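Local structure of short-chain type dehydrogenase/reductase (Mycobacterium ulcerans, 3SVT) at residues 156-159 and 160-163; 135-138 and 139-142; 224-227 and 228-231. The protein probably catalyses an NAD-dependent oxidation or reduction as a short-chain dehydrogenase/reductase. All coordinates share one frame; numbering follows the deposited sequence.

Interaction 1. Residues 156-159 and 160-163; sequences NTHR and WFGA
His-158 and Phe-161 close a type II beta turn in which Phe-161 N donates to His-158 O over 3.1 Å, with Arg-159 and Trp-160 at the two corners. Trp-160 takes the third position with phi 81°, a place more often given to glycine. The turn brings its two end side chains together. His-158 CB lies over the face of the Phe-161 ring, 3.9 Å from the centroid, and the imidazole turns an edge toward the same ring in a T-shaped pair, with the planes 80° apart and His-158 CD2 4.0 Å from Phe-161 CE2. The imidazole is steered by a bond within the same loop, His-158 ND1 to Asn-156 O at 2.7 Å. Histidine suits this place because one ring offers both an N-H and an aromatic edge. At the corners, Arg-159 CB sits 3.5 Å from the centroid of the six-membered ring of Trp-160, and the arginine chain runs alongside the indole until a bend at chi3 (-82°). The indole N-H goes to Leu-277 O. Asp-180 and Glu-181 of the second subunit meet the turn: Glu-181 accepts a hydrogen bond from Trp-160 N, while Asp-180 makes a long, weak ion pair with Arg-159. Trp-160 also packs on helix 265-272, and the turn as a whole bridges helix 152-155 and the start of helix 163-182.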
# COMPACT_ATOMS: atom_id res chain seq x y z
N ASN B 156 1.81 -7.00 7.85
CA ASN B 156 0.61 -7.19 8.67
C ASN B 156 0.99 -7.05 10.15
O ASN B 156 1.89 -7.75 10.62
CB ASN B 156 -0.01 -8.58 8.38
CG ASN B 156 -0.39 -8.77 6.89
OD1 ASN B 156 0.49 -8.84 6.01
ND2 ASN B 156 -1.70 -8.84 6.61
N THR B 157 0.36 -6.12 10.86
CA THR B 157 0.61 -5.95 12.31
C THR B 157 0.52 -7.28 13.10
O THR B 157 -0.47 -8.04 12.98
CB THR B 157 -0.38 -4.95 12.96
OG1 THR B 157 -1.73 -5.34 12.65
CG2 THR B 157 -0.08 -3.49 12.47
N HIS B 158 1.58 -7.55 13.87
CA HIS B 158 1.68 -8.69 14.74
C HIS B 158 1.57 -8.12 16.16
O HIS B 158 2.56 -7.63 16.71
CB HIS B 158 3.03 -9.41 14.58
CG HIS B 158 3.15 -10.24 13.33
ND1 HIS B 158 2.60 -9.85 12.12
CD2 HIS B 158 3.77 -11.42 13.10
CE1 HIS B 158 2.88 -10.77 11.21
NE2 HIS B 158 3.59 -11.73 11.77
N ARG B 159 0.36 -8.16 16.73
CA ARG B 159 0.18 -7.72 18.10
C ARG B 159 1.25 -8.38 18.98
O ARG B 159 1.47 -9.60 18.92
CB ARG B 159 -1.24 -8.09 18.60
CG ARG B 159 -2.35 -7.13 18.17
CD ARG B 159 -3.76 -7.74 18.42
NE ARG B 159 -4.08 -8.64 17.30
CZ ARG B 159 -5.17 -9.39 17.18
NH1 ARG B 159 -6.08 -9.41 18.14
NH2 ARG B 159 -5.34 -10.15 16.09
N TRP B 160 1.92 -7.54 19.77
CA TRP B 160 2.85 -7.91 20.84
C TRP B 160 4.25 -8.28 20.35
O TRP B 160 5.05 -8.82 21.11
CB TRP B 160 2.26 -8.98 21.75
CG TRP B 160 0.85 -8.65 22.17
CD1 TRP B 160 0.45 -7.63 22.96
CD2 TRP B 160 -0.34 -9.35 21.78
NE1 TRP B 160 -0.92 -7.63 23.10
CE2 TRP B 160 -1.42 -8.70 22.40
CE3 TRP B 160 -0.58 -10.48 20.99
CZ2 TRP B 160 -2.74 -9.12 22.22
CZ3 TRP B 160 -1.90 -10.91 20.84
CH2 TRP B 160 -2.96 -10.22 21.45
N PHE B 161 4.53 -7.99 19.08
CA PHE B 161 5.84 -8.29 18.51
C PHE B 161 6.75 -7.09 18.59
O PHE B 161 7.89 -7.19 18.18
CB PHE B 161 5.73 -8.80 17.06
CG PHE B 161 5.45 -10.28 16.96
CD1 PHE B 161 4.33 -10.84 17.58
CD2 PHE B 161 6.31 -11.12 16.27
CE1 PHE B 161 4.07 -12.20 17.50
CE2 PHE B 161 6.05 -12.49 16.17
CZ PHE B 161 4.93 -13.03 16.77
N GLY B 162 6.22 -5.97 19.11
CA GLY B 162 7.02 -4.79 19.41
C GLY B 162 7.89 -4.37 18.23
O GLY B 162 7.38 -4.04 17.16
N ALA B 163 9.20 -4.39 18.43
CA ALA B 163 10.14 -3.80 17.46
C ALA B 163 10.30 -4.58 16.14
O ALA B 163 10.82 -4.05 15.17
CB ALA B 163 11.52 -3.62 18.13

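Interaction 2. Residues 135-138 and 139-142; sequences AREM and VRGG
Gly-141 N donates to Glu-137 O over 2.8 Å, the shortest backbone bond joining 135-138 to 139-142 in the last turn of helix 113-140. The two preceding bonds of the same i to i+4 pattern are Val-139 N to Ala-135 O at 2.9 Å and Arg-140 N to Arg-136 O at 3.1 Å. Gly-142 then leaves helical geometry with positive phi and completes a Schellman motif, an ending for which glycine is the natural residue. On the outer face, Glu-137 folds back at chi2 (-58°), which carries its carboxylate to Arg-140. Arg-140 NH2 stands 3.1 Å from Glu-137 OE1 in a salt bridge and makes a weak, bent hydrogen bond to Glu-137 OE2. Carboxylate and guanidinium planes are 79° apart, and a single guanidinium nitrogen holds the carboxylate, so the paired, coplanar form of the bridge is absent. Buried Met-138 and Val-139 reach Val-187 of strand 187-198, while Arg-136 NE binds Thr-109 O of the second subunit. The exposed bridge shares its guanidinium with a chain end, since Arg-140 NE bonds weakly to Val-281 O of the second subunit; the backbone bonds, rather than the ion pair, define the helix end.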
# COMPACT_ATOMS: atom_id res chain seq x y z
N ALA B 135 26.89 -1.92 -1.54
CA ALA B 135 26.51 -1.03 -2.63
C ALA B 135 27.72 -0.35 -3.26
O ALA B 135 27.79 -0.24 -4.48
CB ALA B 135 25.51 0.01 -2.14
N ARG B 136 28.66 0.13 -2.44
CA ARG B 136 29.85 0.79 -3.00
C ARG B 136 30.54 -0.11 -4.04
O ARG B 136 30.87 0.33 -5.12
CB ARG B 136 30.85 1.14 -1.91
CG ARG B 136 30.42 2.27 -0.97
CD ARG B 136 31.46 2.43 0.16
NE ARG B 136 31.15 3.58 1.01
CZ ARG B 136 31.93 4.04 2.00
NH1 ARG B 136 33.09 3.47 2.31
NH2 ARG B 136 31.53 5.09 2.69
N GLU B 137 30.75 -1.39 -3.70
CA GLU B 137 31.47 -2.29 -4.60
C GLU B 137 30.63 -2.69 -5.79
O GLU B 137 31.15 -2.78 -6.90
CB GLU B 137 31.95 -3.55 -3.88
CG GLU B 137 32.85 -3.29 -2.67
CD GLU B 137 34.09 -2.50 -3.01
OE1 GLU B 137 34.54 -2.55 -4.16
OE2 GLU B 137 34.59 -1.80 -2.11
N MET B 138 29.35 -2.94 -5.56
CA MET B 138 28.47 -3.32 -6.68
C MET B 138 28.35 -2.19 -7.70
O MET B 138 28.33 -2.45 -8.91
CB MET B 138 27.09 -3.79 -6.20
CG MET B 138 27.06 -5.27 -5.83
SD MET B 138 25.51 -5.87 -5.09
CE MET B 138 25.35 -4.71 -3.76
N VAL B 139 28.31 -0.94 -7.23
CA VAL B 139 28.34 0.19 -8.15
C VAL B 139 29.66 0.22 -8.94
O VAL B 139 29.66 0.31 -10.16
CB VAL B 139 28.12 1.54 -7.41
CG1 VAL B 139 28.37 2.72 -8.35
CG2 VAL B 139 26.69 1.63 -6.83
N ARG B 140 30.79 0.14 -8.24
CA ARG B 140 32.10 0.08 -8.92
C ARG B 140 32.22 -1.09 -9.90
O ARG B 140 32.88 -0.98 -10.92
CB ARG B 140 33.24 -0.02 -7.90
CG ARG B 140 33.26 1.08 -6.87
CD ARG B 140 34.65 1.57 -6.54
NE ARG B 140 34.68 2.16 -5.19
CZ ARG B 140 35.13 1.55 -4.09
NH1 ARG B 140 35.08 2.18 -2.93
NH2 ARG B 140 35.64 0.32 -4.13
N GLY B 141 31.59 -2.22 -9.57
CA GLY B 141 31.63 -3.39 -10.44
C GLY B 141 30.74 -3.33 -11.66
O GLY B 141 30.78 -4.24 -12.48
N GLY B 142 29.93 -2.29 -11.80
CA GLY B 142 29.07 -2.13 -12.97
C GLY B 142 27.65 -2.67 -12.80
O GLY B 142 26.90 -2.78 -13.77

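Interaction 3. Residues 224-227 and 228-231; sequences QGEV and EDVA
Glu-226 and Asp-229 exchange two hydrogen bonds. Glu-226 N donates to Asp-229 OD2 over 2.8 Å, reaching the oxygen from above the carboxylate plane, while Asp-229 N returns a bent bond (133°) of 2.9 Å to Glu-226 O, in the first turn of the helix. Glu-226 is the N-cap of helix 227-238 and Asp-229 its third helical residue. With CG anti to the carbonyl carbon and beside its own backbone N (chi1 -60°), Asp-229 turns its carboxylate back toward the chain that enters the helix. Val-227 O then receives Ala-231 N at 3.0 Å and a weak bond from Val-230 N, as the regular helix takes over.

Glu-226 and Glu-228 lie side by side and point the same way, their carboxylates within 23° of parallel and the two OE1 atoms 4.2 Å apart. Such like charges would repel, although the nearby N-terminal end of the helix may soften the cost, as it may also favour the charged form of Asp-229. The aspartate has a further partner in Arg-223, a salt bridge to its OD2; Glu-226 has a long, weak ion pair with Arg-198.

Van der Waals contact between the two segments is slighter. Glu-228 bends at chi2, and its carboxylate oxygen OE1 closely approaches an aliphatic carbon, Glu-226 CB, at 3.2 Å. Buried Val-230 packs instead on Pro-194 and Ile-197 of strand 187-198, a fitting use of a branched aliphatic side chain beneath a helix.

The N-cap N-H taken by an acid three residues on is one half of a capping box; the reciprocal half is not formed, since Asp-229 N goes to the backbone O of Glu-226. It lies where strand 225-226, a short edge of the parallel sheet of the Rossmann-type SDR fold, passes directly into helix 227-238.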
# COMPACT_ATOMS: atom_id res chain seq x y z
N GLN B 224 2.83 -24.90 5.61
CA GLN B 224 3.77 -23.95 6.17
C GLN B 224 4.90 -23.73 5.18
O GLN B 224 5.15 -24.56 4.30
CB GLN B 224 4.31 -24.49 7.49
CG GLN B 224 3.22 -24.60 8.59
CD GLN B 224 3.73 -25.19 9.90
OE1 GLN B 224 4.65 -26.00 9.92
NE2 GLN B 224 3.07 -24.83 11.00
N GLY B 225 5.61 -22.62 5.32
CA GLY B 225 6.72 -22.31 4.41
C GLY B 225 7.94 -23.15 4.73
O GLY B 225 8.03 -23.74 5.81
N GLU B 226 8.85 -23.21 3.77
CA GLU B 226 10.11 -23.92 3.88
C GLU B 226 11.21 -22.98 3.47
O GLU B 226 10.99 -22.07 2.67
CB GLU B 226 10.10 -25.16 2.97
CG GLU B 226 8.98 -26.19 3.30
CD GLU B 226 9.19 -26.92 4.63
OE1 GLU B 226 10.30 -26.87 5.22
OE2 GLU B 226 8.23 -27.56 5.09
N VAL B 227 12.39 -23.18 4.03
CA VAL B 227 13.56 -22.36 3.68
C VAL B 227 13.78 -22.30 2.14
O VAL B 227 14.10 -21.24 1.60
CB VAL B 227 14.83 -22.85 4.38
CG1 VAL B 227 16.06 -22.23 3.75
CG2 VAL B 227 14.78 -22.54 5.90
N GLU B 228 13.54 -23.40 1.44
CA GLU B 228 13.72 -23.42 -0.01
C GLU B 228 12.80 -22.44 -0.72
O GLU B 228 13.18 -21.88 -1.74
CB GLU B 228 13.48 -24.83 -0.55
CG GLU B 228 14.37 -25.89 0.10
CD GLU B 228 14.00 -26.21 1.56
OE1 GLU B 228 12.83 -26.43 1.89
OE2 GLU B 228 14.89 -26.22 2.41
N ASP B 229 11.60 -22.20 -0.18
CA ASP B 229 10.68 -21.25 -0.77
C ASP B 229 11.33 -19.85 -0.82
O ASP B 229 11.23 -19.13 -1.82
CB ASP B 229 9.36 -21.15 -0.02
CG ASP B 229 8.59 -22.46 0.06
OD1 ASP B 229 8.57 -23.23 -0.93
OD2 ASP B 229 7.93 -22.69 1.13
N VAL B 230 11.98 -19.45 0.29
CA VAL B 230 12.60 -18.13 0.34
C VAL B 230 13.88 -18.11 -0.52
O VAL B 230 14.14 -17.14 -1.21
CB VAL B 230 12.92 -17.71 1.78
CG1 VAL B 230 13.53 -16.28 1.79
CG2 VAL B 230 11.64 -17.81 2.69
N ALA B 231 14.66 -19.19 -0.47
CA ALA B 231 15.91 -19.30 -1.25
C ALA B 231 15.63 -19.17 -2.73
O ALA B 231 16.36 -18.51 -3.44
CB ALA B 231 16.62 -20.64 -0.95

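The three contacts are local and lie in series along the chain, 135-142 first, then 156-163, then 224-231. Interactions 1 and 2 sit on opposite sides of the chain's centre, their centres 35 Å apart, yet both meet the second subunit; interaction 1 also reaches the third. Interaction 3 is nearer the centre of the subunit and touches the fourth subunit through Asp-229. None is wholly core: each mixes buried and more open residues. Their chemistry follows their place: a loop turn closed by one backbone bond and packed with aromatic rings, a helix end held by backbone bonds and a surface ion pair, a helix start held by an acidic side chain together with backbone bonds. Interactions 2 and 3 both rest on strand 187-198, from different helices.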